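Local coordinates for protein cruciform cutting endonuclease 1, mitochondrial (Schizosaccharomyces pombe, PDB 1KCF) that cleaves four-way (Holliday) DNA junctions at the point of strand exchange, as a homodimeric endonuclease that seems important for maintaining mitochondrial DNA, at residues S173-V178 against S231-S236; P35-S40 against S236-W241; S190-V195 against Y213-G218. One frame throughout, in Å; residues are numbered along the deposited sequence.

Contact 1 of 3, residues S173-V178 against S231-S236; sequences SYWASV and SALIAS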
ATOM      1  N   SER A 173      24.335   6.479   7.224  1.00 56.06           N
ATOM      2  CA  SER A 173      25.674   6.534   6.652  1.00 55.32           C
ATOM      3  C   SER A 173      26.143   7.977   6.644  1.00 54.53           C
ATOM      4  O   SER A 173      27.299   8.276   6.948  1.00 55.74           O
ATOM      5  CB  SER A 173      25.658   5.986   5.221  1.00 57.64           C
ATOM      6  OG  SER A 173      26.805   6.395   4.496  1.00 59.75           O
ATOM      7  N   TYR A 174      25.228   8.872   6.293  1.00 51.53           N
ATOM      8  CA  TYR A 174      25.536  10.287   6.248  1.00 49.32           C
ATOM      9  C   TYR A 174      25.984  10.825   7.603  1.00 48.84           C
ATOM     10  O   TYR A 174      27.064  11.410   7.726  1.00 49.10           O
ATOM     11  CB  TYR A 174      24.320  11.087   5.776  1.00 46.69           C
ATOM     12  CG  TYR A 174      24.502  12.578   5.951  1.00 46.06           C
ATOM     13  CD1 TYR A 174      25.375  13.301   5.131  1.00 45.34           C
ATOM     14  CD2 TYR A 174      23.847  13.256   6.973  1.00 42.84           C
ATOM     15  CE1 TYR A 174      25.593  14.666   5.336  1.00 45.23           C
ATOM     16  CE2 TYR A 174      24.055  14.612   7.187  1.00 44.10           C
ATOM     17  CZ  TYR A 174      24.926  15.312   6.370  1.00 46.12           C
ATOM     18  OH  TYR A 174      25.129  16.655   6.604  1.00 46.89           O
ATOM     19  N   TRP A 175      25.152  10.635   8.617  1.00 48.43           N
ATOM     20  CA  TRP A 175      25.473  11.145   9.942  1.00 50.24           C
ATOM     21  C   TRP A 175      26.682  10.492  10.599  1.00 50.52           C
ATOM     22  O   TRP A 175      27.398  11.140  11.360  1.00 50.40           O
ATOM     23  CB  TRP A 175      24.246  11.047  10.853  1.00 49.56           C
ATOM     24  CG  TRP A 175      23.196  12.067  10.508  1.00 49.24           C
ATOM     25  CD1 TRP A 175      21.924  11.824  10.068  1.00 49.06           C
ATOM     26  CD2 TRP A 175      23.344  13.492  10.535  1.00 47.76           C
ATOM     27  NE1 TRP A 175      21.274  13.007   9.817  1.00 46.12           N
ATOM     28  CE2 TRP A 175      22.121  14.048  10.097  1.00 46.85           C
ATOM     29  CE3 TRP A 175      24.391  14.355  10.886  1.00 48.61           C
ATOM     30  CZ2 TRP A 175      21.916  15.427  10.002  1.00 46.85           C
ATOM     31  CZ3 TRP A 175      24.185  15.730  10.791  1.00 47.86           C
ATOM     32  CH2 TRP A 175      22.956  16.249  10.352  1.00 48.43           C
ATOM     33  N   ALA A 176      26.916   9.220  10.304  1.00 53.26           N
ATOM     34  CA  ALA A 176      28.055   8.513  10.877  1.00 55.54           C
ATOM     35  C   ALA A 176      29.373   9.165  10.447  1.00 57.81           C
ATOM     36  O   ALA A 176      30.245   9.433  11.274  1.00 58.25           O
ATOM     37  CB  ALA A 176      28.032   7.057  10.447  1.00 54.38           C
ATOM     38  N   SER A 177      29.507   9.425   9.152  1.00 58.90           N
ATOM     39  CA  SER A 177      30.722  10.030   8.623  1.00 61.06           C
ATOM     40  C   SER A 177      30.875  11.499   8.991  1.00 62.20           C
ATOM     41  O   SER A 177      31.994  11.997   9.130  1.00 63.18           O
ATOM     42  CB  SER A 177      30.765   9.877   7.101  1.00 61.84           C
ATOM     43  OG  SER A 177      29.607  10.430   6.502  1.00 63.93           O
ATOM     44  N   VAL A 178      29.754  12.193   9.155  1.00 62.37           N
ATOM     45  CA  VAL A 178      29.782  13.611   9.493  1.00 61.64           C
ATOM     46  C   VAL A 178      29.978  13.879  10.980  1.00 61.20           C
ATOM     47  O   VAL A 178      30.533  14.908  11.360  1.00 61.35           O
ATOM     48  CB  VAL A 178      28.485  14.316   9.035  1.00 62.60           C
ATOM     49  CG1 VAL A 178      28.493  15.775   9.475  1.00 62.99           C
ATOM     50  CG2 VAL A 178      28.354  14.220   7.524  1.00 63.66           C
ATOM     51  N   SER A 231      13.456  10.425  13.327  1.00 39.55           N
ATOM     52  CA  SER A 231      12.811  11.303  12.355  1.00 39.75           C
ATOM     53  C   SER A 231      13.544  12.636  12.214  1.00 39.17           C
ATOM     54  O   SER A 231      13.566  13.225  11.132  1.00 38.48           O
ATOM     55  CB  SER A 231      11.335  11.547  12.722  1.00 39.17           C
ATOM     56  OG  SER A 231      11.199  12.222  13.961  1.00 40.51           O
ATOM     57  N   ALA A 232      14.145  13.116  13.299  1.00 38.30           N
ATOM     58  CA  ALA A 232      14.872  14.379  13.249  1.00 37.01           C
ATOM     59  C   ALA A 232      16.114  14.234  12.364  1.00 36.46           C
ATOM     60  O   ALA A 232      16.484  15.159  11.645  1.00 34.19           O
ATOM     61  CB  ALA A 232      15.271  14.817  14.657  1.00 37.15           C
ATOM     62  N   LEU A 233      16.757  13.071  12.416  1.00 35.99           N
ATOM     63  CA  LEU A 233      17.949  12.829  11.599  1.00 36.08           C
ATOM     64  C   LEU A 233      17.571  12.658  10.137  1.00 35.46           C
ATOM     65  O   LEU A 233      18.373  12.940   9.243  1.00 36.25           O
ATOM     66  CB  LEU A 233      18.700  11.589  12.085  1.00 37.29           C
ATOM     67  CG  LEU A 233      19.413  11.703  13.433  1.00 37.60           C
ATOM     68  CD1 LEU A 233      19.823  10.325  13.904  1.00 34.74           C
ATOM     69  CD2 LEU A 233      20.625  12.616  13.299  1.00 38.42           C
ATOM     70  N   ILE A 234      16.353  12.191   9.892  1.00 35.22           N
ATOM     71  CA  ILE A 234      15.879  12.015   8.526  1.00 35.44           C
ATOM     72  C   ILE A 234      15.688  13.389   7.884  1.00 37.61           C
ATOM     73  O   ILE A 234      16.276  13.683   6.844  1.00 38.16           O
ATOM     74  CB  ILE A 234      14.539  11.243   8.495  1.00 37.93           C
ATOM     75  CG1 ILE A 234      14.775   9.768   8.838  1.00 39.88           C
ATOM     76  CG2 ILE A 234      13.886  11.370   7.128  1.00 37.39           C
ATOM     77  CD1 ILE A 234      13.491   8.948   8.939  1.00 40.77           C
ATOM     78  N   ALA A 235      14.874  14.226   8.523  1.00 36.39           N
ATOM     79  CA  ALA A 235      14.591  15.570   8.021  1.00 38.31           C
ATOM     80  C   ALA A 235      15.841  16.432   7.907  1.00 40.30           C
ATOM     81  O   ALA A 235      16.143  16.951   6.831  1.00 42.73           O
ATOM     82  CB  ALA A 235      13.579  16.262   8.925  1.00 36.88           C
ATOM     83  N   SER A 236      16.565  16.592   9.013  1.00 39.81           N
ATOM     84  CA  SER A 236      17.765  17.419   9.002  1.00 41.19           C
ATOM     85  C   SER A 236      18.811  16.862   8.046  1.00 42.02           C
ATOM     86  O   SER A 236      19.519  17.620   7.380  1.00 43.14           O
ATOM     87  CB  SER A 236      18.353  17.548  10.411  1.00 39.94           C
ATOM     88  OG  SER A 236      18.874  16.318  10.879  1.00 44.48           O
TER
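With CG anti to the carbonyl carbon (chi1 -73°) in Trp175, and Leu233 turned the same way about its first side-chain bond, the indole from residues 173-178 slides in over the leucine side chain and brings its ring nitrogen up to the leucine's own backbone. Trp175 NE1 donates to Leu233 O over 3.0 Å in a nearly straight bond, N-H...O 164°. The oxygen lies at the edge of the indole and in its plane, while the nitrogen comes in at a C=O...N angle of 120°, somewhat tilted from the carbonyl plane. The same leucine also packs on the ring: its CD2 sits 3.6 Å from the centroid of the five-membered ring of Trp175, almost on the ring normal, a CH-pi contact. One residue is thus held twice, by its carbonyl and by one methyl.

Both segments are helical, 173-178 from helix 168-179 and 231-236 from the long helix 224-253, and the contact is part of the helical packing beside the sheet of this RNase H-like, RuvC-family resolvase. The Leu233 side chain is about 5 Å from that of Asp230 and about 7 Å from that of Asp46, both magnesium ligands, so the contact borders the metal site. The face of Trp175 opposite the leucine methyl is taken by Tyr174, whose CE2 lies 3.4 Å above its plane, over the centre. The indole is therefore sandwiched between its sequence neighbour and the other helix. Further along, Ser236 OG comes within 3.3 Å of Trp175 CZ2, meeting the ring obliquely. That hydroxyl has its bond in its own helix, donating to Ala232 O at 2.8 Å, and the carbonyl takes Ser236 N on the opposite face of its plane. Met194 and Leu198 of helix 191-200 also pack on Trp175.

Contact 2 of 3, residues P35-S40 against S236-W241; sequences PIYPTS and SGWMRW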
ATOM      1  N   PRO A  35      17.511  16.351  -8.718  1.00 56.24           N
ATOM      2  CA  PRO A  35      16.400  17.308  -8.694  1.00 55.41           C
ATOM      3  C   PRO A  35      16.501  18.325  -7.561  1.00 55.81           C
ATOM      4  O   PRO A  35      17.021  18.026  -6.483  1.00 56.06           O
ATOM      5  CB  PRO A  35      15.172  16.408  -8.543  1.00 55.20           C
ATOM      6  CG  PRO A  35      15.604  15.130  -9.191  1.00 55.83           C
ATOM      7  CD  PRO A  35      17.008  14.967  -8.671  1.00 55.27           C
ATOM      8  N   ILE A  36      15.996  19.527  -7.812  1.00 55.74           N
ATOM      9  CA  ILE A  36      16.005  20.588  -6.816  1.00 54.91           C
ATOM     10  C   ILE A  36      14.664  20.604  -6.095  1.00 54.47           C
ATOM     11  O   ILE A  36      13.616  20.799  -6.714  1.00 53.79           O
ATOM     12  CB  ILE A  36      16.238  21.966  -7.470  1.00 57.42           C
ATOM     13  CG1 ILE A  36      15.872  23.084  -6.488  1.00 57.44           C
ATOM     14  CG2 ILE A  36      15.423  22.076  -8.748  1.00 58.48           C
ATOM     15  CD1 ILE A  36      16.775  23.164  -5.280  1.00 61.06           C
ATOM     16  N   TYR A  37      14.700  20.389  -4.783  1.00 52.68           N
ATOM     17  CA  TYR A  37      13.485  20.377  -3.985  1.00 51.36           C
ATOM     18  C   TYR A  37      13.512  21.505  -2.964  1.00 50.65           C
ATOM     19  O   TYR A  37      14.575  22.012  -2.615  1.00 50.58           O
ATOM     20  CB  TYR A  37      13.336  19.044  -3.243  1.00 50.03           C
ATOM     21  CG  TYR A  37      13.395  17.805  -4.110  1.00 50.92           C
ATOM     22  CD1 TYR A  37      14.578  17.078  -4.239  1.00 51.01           C
ATOM     23  CD2 TYR A  37      12.257  17.336  -4.775  1.00 51.29           C
ATOM     24  CE1 TYR A  37      14.628  15.910  -5.005  1.00 51.26           C
ATOM     25  CE2 TYR A  37      12.296  16.168  -5.545  1.00 49.89           C
ATOM     26  CZ  TYR A  37      13.483  15.462  -5.652  1.00 52.62           C
ATOM     27  OH  TYR A  37      13.527  14.302  -6.402  1.00 56.69           O
ATOM     28  N   PRO A  38      12.332  21.920  -2.472  1.00 50.01           N
ATOM     29  CA  PRO A  38      12.247  22.994  -1.479  1.00 48.06           C
ATOM     30  C   PRO A  38      12.821  22.486  -0.158  1.00 47.43           C
ATOM     31  O   PRO A  38      12.861  21.279   0.073  1.00 46.27           O
ATOM     32  CB  PRO A  38      10.745  23.242  -1.363  1.00 50.00           C
ATOM     33  CG  PRO A  38      10.192  22.738  -2.662  1.00 51.71           C
ATOM     34  CD  PRO A  38      10.990  21.496  -2.900  1.00 49.14           C
ATOM     35  N   THR A  39      13.270  23.394   0.702  1.00 45.61           N
ATOM     36  CA  THR A  39      13.801  22.995   2.000  1.00 44.17           C
ATOM     37  C   THR A  39      13.008  23.644   3.123  1.00 41.86           C
ATOM     38  O   THR A  39      13.477  23.731   4.248  1.00 41.39           O
ATOM     39  CB  THR A  39      15.291  23.362   2.173  1.00 45.83           C
ATOM     40  OG1 THR A  39      15.490  24.743   1.851  1.00 50.70           O
ATOM     41  CG2 THR A  39      16.158  22.489   1.287  1.00 45.88           C
ATOM     42  N   SER A  40      11.806  24.114   2.804  1.00 42.05           N
ATOM     43  CA  SER A  40      10.936  24.712   3.802  1.00 43.85           C
ATOM     44  C   SER A  40       9.742  23.773   3.953  1.00 42.94           C
ATOM     45  O   SER A  40       9.366  23.084   3.005  1.00 40.76           O
ATOM     46  CB  SER A  40      10.462  26.106   3.361  1.00 46.86           C
ATOM     47  OG  SER A  40       9.687  26.044   2.171  1.00 54.92           O
ATOM     48  N   SER A 236      16.565  16.592   9.013  1.00 39.81           N
ATOM     49  CA  SER A 236      17.765  17.419   9.002  1.00 41.19           C
ATOM     50  C   SER A 236      18.811  16.862   8.046  1.00 42.02           C
ATOM     51  O   SER A 236      19.519  17.620   7.380  1.00 43.14           O
ATOM     52  CB  SER A 236      18.353  17.548  10.411  1.00 39.94           C
ATOM     53  OG  SER A 236      18.874  16.318  10.879  1.00 44.48           O
ATOM     54  N   GLY A 237      18.904  15.539   7.972  1.00 41.90           N
ATOM     55  CA  GLY A 237      19.870  14.927   7.081  1.00 41.58           C
ATOM     56  C   GLY A 237      19.565  15.262   5.632  1.00 42.86           C
ATOM     57  O   GLY A 237      20.453  15.631   4.869  1.00 42.81           O
ATOM     58  N   TRP A 238      18.299  15.145   5.251  1.00 41.79           N
ATOM     59  CA  TRP A 238      17.888  15.429   3.883  1.00 42.79           C
ATOM     60  C   TRP A 238      18.030  16.913   3.526  1.00 43.55           C
ATOM     61  O   TRP A 238      18.409  17.265   2.409  1.00 41.57           O
ATOM     62  CB  TRP A 238      16.437  15.000   3.680  1.00 39.73           C
ATOM     63  CG  TRP A 238      15.949  15.187   2.282  1.00 37.16           C
ATOM     64  CD1 TRP A 238      16.100  14.320   1.238  1.00 33.83           C
ATOM     65  CD2 TRP A 238      15.231  16.311   1.775  1.00 34.56           C
ATOM     66  NE1 TRP A 238      15.511  14.836   0.108  1.00 35.47           N
ATOM     67  CE2 TRP A 238      14.967  16.062   0.410  1.00 33.44           C
ATOM     68  CE3 TRP A 238      14.778  17.511   2.336  1.00 35.57           C
ATOM     69  CZ2 TRP A 238      14.276  16.961  -0.399  1.00 31.29           C
ATOM     70  CZ3 TRP A 238      14.087  18.411   1.531  1.00 34.09           C
ATOM     71  CH2 TRP A 238      13.844  18.128   0.176  1.00 34.15           C
ATOM     72  N   MET A 239      17.705  17.782   4.472  1.00 44.83           N
ATOM     73  CA  MET A 239      17.801  19.209   4.221  1.00 47.90           C
ATOM     74  C   MET A 239      19.245  19.625   4.000  1.00 48.11           C
ATOM     75  O   MET A 239      19.521  20.515   3.199  1.00 48.78           O
ATOM     76  CB  MET A 239      17.191  19.987   5.382  1.00 47.62           C
ATOM     77  CG  MET A 239      15.679  19.865   5.443  1.00 51.61           C
ATOM     78  SD  MET A 239      15.006  20.368   7.035  1.00 56.52           S
ATOM     79  CE  MET A 239      15.578  22.018   7.116  1.00 54.38           C
ATOM     80  N   ARG A 240      20.169  18.975   4.700  1.00 48.93           N
ATOM     81  CA  ARG A 240      21.576  19.298   4.543  1.00 49.85           C
ATOM     82  C   ARG A 240      22.065  18.801   3.192  1.00 50.38           C
ATOM     83  O   ARG A 240      22.912  19.443   2.568  1.00 51.31           O
ATOM     84  CB  ARG A 240      22.409  18.686   5.675  1.00 53.32           C
ATOM     85  CG  ARG A 240      22.050  19.228   7.056  1.00 60.14           C
ATOM     86  CD  ARG A 240      23.055  18.793   8.121  1.00 65.43           C
ATOM     87  NE  ARG A 240      24.299  19.557   8.050  1.00 70.49           N
ATOM     88  CZ  ARG A 240      25.351  19.356   8.837  1.00 72.31           C
ATOM     89  NH1 ARG A 240      25.320  18.410   9.765  1.00 74.06           N
ATOM     90  NH2 ARG A 240      26.437  20.103   8.699  1.00 75.81           N
ATOM     91  N   TRP A 241      21.532  17.669   2.732  1.00 48.36           N
ATOM     92  CA  TRP A 241      21.932  17.139   1.432  1.00 47.03           C
ATOM     93  C   TRP A 241      21.595  18.158   0.365  1.00 46.71           C
ATOM     94  O   TRP A 241      22.406  18.445  -0.514  1.00 46.83           O
ATOM     95  CB  TRP A 241      21.202  15.836   1.093  1.00 46.10           C
ATOM     96  CG  TRP A 241      21.492  14.694   2.005  1.00 45.54           C
ATOM     97  CD1 TRP A 241      22.562  14.560   2.837  1.00 44.11           C
ATOM     98  CD2 TRP A 241      20.698  13.513   2.174  1.00 44.93           C
ATOM     99  NE1 TRP A 241      22.486  13.370   3.518  1.00 44.60           N
ATOM    100  CE2 TRP A 241      21.351  12.706   3.132  1.00 43.94           C
ATOM    101  CE3 TRP A 241      19.500  13.056   1.610  1.00 45.08           C
ATOM    102  CZ2 TRP A 241      20.843  11.465   3.541  1.00 42.10           C
ATOM    103  CZ3 TRP A 241      18.994  11.818   2.018  1.00 42.67           C
ATOM    104  CH2 TRP A 241      19.668  11.041   2.974  1.00 41.82           C
TER
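The loop that leads from helix 26-33 into strand 42-47, the central-sheet strand carrying the magnesium ligand Asp46, passes over the long helix 224-253 here, and Trp238 is the side chain that meets it. Its CG stands anti to the backbone N (chi1 -177°), which swings the indole away from its own helix and presents the far rim of the six-membered ring to Tyr37 and Pro38. Tyr37 CB touches Trp238 CH2 at 3.6 Å and lies equally near CZ2, at the ring edge and close to its plane. Beside it Pro38 O comes to 3.3 Å from Trp238 CH2, also in the plane of the indole, so the backbone carbonyl faces the C-H rim instead of a ring face.

The side chains of Tyr37 and Trp238 cross at about a right angle, with the phenol centroid 6.0 Å from that of the six-membered ring of Trp238 and the planes at 50°, an oblique pairing. Tyr37 meets Phe162 edge-to-face on strand 162-165, and Trp238 reaches on to Leu115 and Leu164, so the indole is wedged between the loop and neighbouring strands of the sheet. One residue further along the helix, Met239 bends at chi3 (59°) and lays its CE 3.9 Å from Thr39 O. Thr39 is where the two backbones come closest: its CA is 5.9 Å from that of Met239, and it is already hydrogen-bonded through its backbone to Gln59. Across these segments the contact is van der Waals packing, with an indole rim fitted against backbone and CB atoms. It is helix-on-sheet packing of an RNase H-like domain, extended here to the loop that enters the first strand.

Contact 3 of 3, residues S190-V195 against Y213-G218; sequences SRVQMV and YKWNNG. With SO4 (sulfate ion), chain C.
Trp215 slides the outer rim of its indole under Val195, whose CG1 lies over one ring face, 3.9 Å from Trp215 CZ2 and off toward the rim. The indole points off its own helix 209-217, chi1 177° placing CG opposite the backbone N, and reaches helix 191-200. The ring edge meets Val192: the carbonyl oxygen Val192 O lies in the indole plane, 3.9 Å from Trp215 CZ2, and Val192 CG1 approaches CH2. Trp70 stacks on the same indole, and Lys225 makes a cation-pi contact with it.

At the start of helix 191-200 a sulfate, probably from the crystallisation liquor, is gripped by Arg191. Sulfate O1 accepts from Arg191 N at 2.7 Å and from Arg191 NE at 2.9 Å, lying at the guanidinium edge in its plane; NH2 adds a weak bond to O4. Ser190 OG caps the helix by accepting from Gln193 N. Arg191 NH1 forms a salt bridge with the magnesium ligand Asp230, and a leucine in its place would probably leave that carboxylate without this mate and cost the sulfate its bonds to the guanidinium. The helix start and the arginine together make a site suited to an anion, consistent with a place where a DNA phosphate could bind near the metal ligands.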
ATOM      1  N   SER A 190      25.301   7.096  19.151  1.00 48.93           N
ATOM      2  CA  SER A 190      23.908   6.691  19.028  1.00 47.63           C
ATOM      3  C   SER A 190      23.131   7.836  18.375  1.00 44.94           C
ATOM      4  O   SER A 190      23.588   8.977  18.371  1.00 45.65           O
ATOM      5  CB  SER A 190      23.318   6.387  20.408  1.00 47.28           C
ATOM      6  OG  SER A 190      23.140   7.574  21.158  1.00 49.81           O
ATOM      7  N   ARG A 191      21.965   7.524  17.819  1.00 43.51           N
ATOM      8  CA  ARG A 191      21.125   8.529  17.170  1.00 42.62           C
ATOM      9  C   ARG A 191      20.767   9.653  18.144  1.00 41.78           C
ATOM     10  O   ARG A 191      20.811  10.827  17.787  1.00 38.54           O
ATOM     11  CB  ARG A 191      19.859   7.870  16.621  1.00 41.95           C
ATOM     12  CG  ARG A 191      20.128   6.904  15.472  1.00 44.26           C
ATOM     13  CD  ARG A 191      18.919   6.024  15.181  1.00 46.86           C
ATOM     14  NE  ARG A 191      18.587   5.179  16.325  1.00 50.37           N
ATOM     15  CZ  ARG A 191      17.453   4.498  16.453  1.00 51.91           C
ATOM     16  NH1 ARG A 191      16.529   4.559  15.504  1.00 53.77           N
ATOM     17  NH2 ARG A 191      17.239   3.759  17.532  1.00 52.35           N
ATOM     18  N   VAL A 192      20.426   9.286  19.377  1.00 43.81           N
ATOM     19  CA  VAL A 192      20.080  10.265  20.408  1.00 43.54           C
ATOM     20  C   VAL A 192      21.251  11.210  20.677  1.00 44.01           C
ATOM     21  O   VAL A 192      21.067  12.417  20.821  1.00 45.61           O
ATOM     22  CB  VAL A 192      19.683   9.555  21.723  1.00 43.55           C
ATOM     23  CG1 VAL A 192      19.698  10.537  22.886  1.00 42.74           C
ATOM     24  CG2 VAL A 192      18.298   8.943  21.574  1.00 43.65           C
ATOM     25  N   GLN A 193      22.457  10.657  20.742  1.00 46.18           N
ATOM     26  CA  GLN A 193      23.650  11.459  20.986  1.00 46.42           C
ATOM     27  C   GLN A 193      23.959  12.374  19.807  1.00 45.27           C
ATOM     28  O   GLN A 193      24.413  13.503  19.993  1.00 45.74           O
ATOM     29  CB  GLN A 193      24.855  10.557  21.261  1.00 48.21           C
ATOM     30  CG  GLN A 193      25.274  10.516  22.724  1.00 55.43           C
ATOM     31  CD  GLN A 193      25.561  11.902  23.290  1.00 60.17           C
ATOM     32  OE1 GLN A 193      26.453  12.610  22.816  1.00 60.83           O
ATOM     33  NE2 GLN A 193      24.798  12.295  24.307  1.00 62.37           N
ATOM     34  N   MET A 194      23.723  11.887  18.593  1.00 43.28           N
ATOM     35  CA  MET A 194      23.981  12.701  17.412  1.00 43.16           C
ATOM     36  C   MET A 194      23.075  13.924  17.409  1.00 41.56           C
ATOM     37  O   MET A 194      23.531  15.032  17.143  1.00 40.76           O
ATOM     38  CB  MET A 194      23.764  11.894  16.129  1.00 43.35           C
ATOM     39  CG  MET A 194      24.755  10.761  15.938  1.00 47.45           C
ATOM     40  SD  MET A 194      24.757  10.089  14.253  1.00 53.12           S
ATOM     41  CE  MET A 194      23.497   8.851  14.373  1.00 50.63           C
ATOM     42  N   VAL A 195      21.794  13.725  17.713  1.00 41.28           N
ATOM     43  CA  VAL A 195      20.838  14.822  17.738  1.00 42.13           C
ATOM     44  C   VAL A 195      21.144  15.780  18.874  1.00 45.67           C
ATOM     45  O   VAL A 195      21.057  16.996  18.710  1.00 46.31           O
ATOM     46  CB  VAL A 195      19.395  14.309  17.895  1.00 40.70           C
ATOM     47  CG1 VAL A 195      18.434  15.489  18.061  1.00 37.17           C
ATOM     48  CG2 VAL A 195      19.012  13.486  16.672  1.00 40.01           C
ATOM     49  N   TYR A 213      10.576  21.006  24.368  1.00 53.60           N
ATOM     50  CA  TYR A 213      10.149  20.456  25.649  1.00 56.11           C
ATOM     51  C   TYR A 213      10.000  18.937  25.613  1.00 55.66           C
ATOM     52  O   TYR A 213      10.449  18.245  26.529  1.00 55.86           O
ATOM     53  CB  TYR A 213       8.817  21.078  26.088  1.00 59.13           C
ATOM     54  CG  TYR A 213       8.441  20.737  27.515  1.00 63.14           C
ATOM     55  CD1 TYR A 213       9.114  21.317  28.590  1.00 63.65           C
ATOM     56  CD2 TYR A 213       7.432  19.809  27.792  1.00 63.74           C
ATOM     57  CE1 TYR A 213       8.798  20.982  29.905  1.00 66.79           C
ATOM     58  CE2 TYR A 213       7.109  19.467  29.105  1.00 66.38           C
ATOM     59  CZ  TYR A 213       7.798  20.056  30.155  1.00 68.09           C
ATOM     60  OH  TYR A 213       7.502  19.710  31.456  1.00 70.49           O
ATOM     61  N   LYS A 214       9.360  18.421  24.567  1.00 55.64           N
ATOM     62  CA  LYS A 214       9.161  16.979  24.433  1.00 56.76           C
ATOM     63  C   LYS A 214      10.497  16.246  24.467  1.00 57.21           C
ATOM     64  O   LYS A 214      10.647  15.213  25.126  1.00 55.84           O
ATOM     65  CB  LYS A 214       8.460  16.644  23.113  1.00 58.43           C
ATOM     66  CG  LYS A 214       7.077  17.234  22.949  1.00 61.84           C
ATOM     67  CD  LYS A 214       6.391  16.644  21.721  1.00 64.65           C
ATOM     68  CE  LYS A 214       5.042  17.298  21.467  1.00 65.67           C
ATOM     69  NZ  LYS A 214       4.314  16.655  20.336  1.00 66.59           N
ATOM     70  N   TRP A 215      11.470  16.789  23.746  1.00 55.46           N
ATOM     71  CA  TRP A 215      12.789  16.192  23.681  1.00 55.04           C
ATOM     72  C   TRP A 215      13.505  16.175  25.024  1.00 58.17           C
ATOM     73  O   TRP A 215      14.012  15.137  25.448  1.00 59.88           O
ATOM     74  CB  TRP A 215      13.642  16.938  22.659  1.00 51.16           C
ATOM     75  CG  TRP A 215      15.043  16.440  22.582  1.00 45.88           C
ATOM     76  CD1 TRP A 215      16.165  17.080  23.015  1.00 43.70           C
ATOM     77  CD2 TRP A 215      15.477  15.205  22.010  1.00 43.03           C
ATOM     78  NE1 TRP A 215      17.276  16.321  22.740  1.00 44.69           N
ATOM     79  CE2 TRP A 215      16.883  15.165  22.123  1.00 43.03           C
ATOM     80  CE3 TRP A 215      14.814  14.127  21.408  1.00 41.23           C
ATOM     81  CZ2 TRP A 215      17.642  14.089  21.656  1.00 42.02           C
ATOM     82  CZ3 TRP A 215      15.566  13.057  20.944  1.00 40.94           C
ATOM     83  CH2 TRP A 215      16.968  13.048  21.071  1.00 41.90           C
ATOM     84  N   ASN A 216      13.551  17.322  25.694  1.00 61.08           N
ATOM     85  CA  ASN A 216      14.230  17.410  26.979  1.00 64.38           C
ATOM     86  C   ASN A 216      13.534  16.654  28.104  1.00 68.33           C
ATOM     87  O   ASN A 216      14.194  16.027  28.932  1.00 68.10           O
ATOM     88  CB  ASN A 216      14.416  18.871  27.392  1.00 62.02           C
ATOM     89  CG  ASN A 216      15.473  19.574  26.570  1.00 62.81           C
ATOM     90  OD1 ASN A 216      16.469  18.966  26.166  1.00 60.98           O
ATOM     91  ND2 ASN A 216      15.276  20.865  26.331  1.00 59.47           N
ATOM     92  N   ASN A 217      12.207  16.713  28.136  1.00 73.36           N
ATOM     93  CA  ASN A 217      11.458  16.030  29.184  1.00 78.96           C
ATOM     94  C   ASN A 217      11.233  14.566  28.837  1.00 81.36           C
ATOM     95  O   ASN A 217      11.616  13.671  29.590  1.00 82.58           O
ATOM     96  CB  ASN A 217      10.106  16.708  29.404  1.00 80.77           C
ATOM     97  CG  ASN A 217       9.317  16.072  30.531  1.00 83.61           C
ATOM     98  OD1 ASN A 217       9.695  16.167  31.700  1.00 85.59           O
ATOM     99  ND2 ASN A 217       8.221  15.407  30.185  1.00 85.04           N
ATOM    100  N   GLY A 218      10.605  14.332  27.691  1.00 83.85           N
ATOM    101  CA  GLY A 218      10.333  12.976  27.260  1.00 86.47           C
ATOM    102  C   GLY A 218      11.582  12.131  27.103  1.00 88.28           C
ATOM    103  O   GLY A 218      12.212  12.130  26.047  1.00 89.51           O
TER
HETATM  104  S   SO4 C 400      21.404   3.663  18.249  1.00 71.09           S
HETATM  105  O1  SO4 C 400      20.858   5.023  18.085  1.00 72.32           O
HETATM  106  O2  SO4 C 400      22.578   3.510  17.370  1.00 72.61           O
HETATM  107  O3  SO4 C 400      21.797   3.462  19.656  1.00 71.37           O
HETATM  108  O4  SO4 C 400      20.379   2.668  17.882  1.00 71.28           O

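Overall arrangement
Contacts 1 and 2 share helix 224-253 and meet at Ser236, their centres about 12 Å apart; Trp175 of contact 1 packs on Gly237 and Arg240 of contact 2. Contact 3 lies about 14 Å from contact 1, centre to centre, and joins it where Met194 meets Trp175 and Val195 meets Leu233. Contacts 2 and 3 are about 22 Å apart between centres and do not touch. Along the chain, 35-40 comes first, then 173-178, 190-195, 213-218 and 231-241, so contact 2 encloses contact 1, which encloses contact 3. Helix 224-253, which carries Asp230, packs against the loop before strand 42-47 and helices 168-179 and 191-200; contacts 1 and 3 lie nearer the magnesium ligands than contact 2.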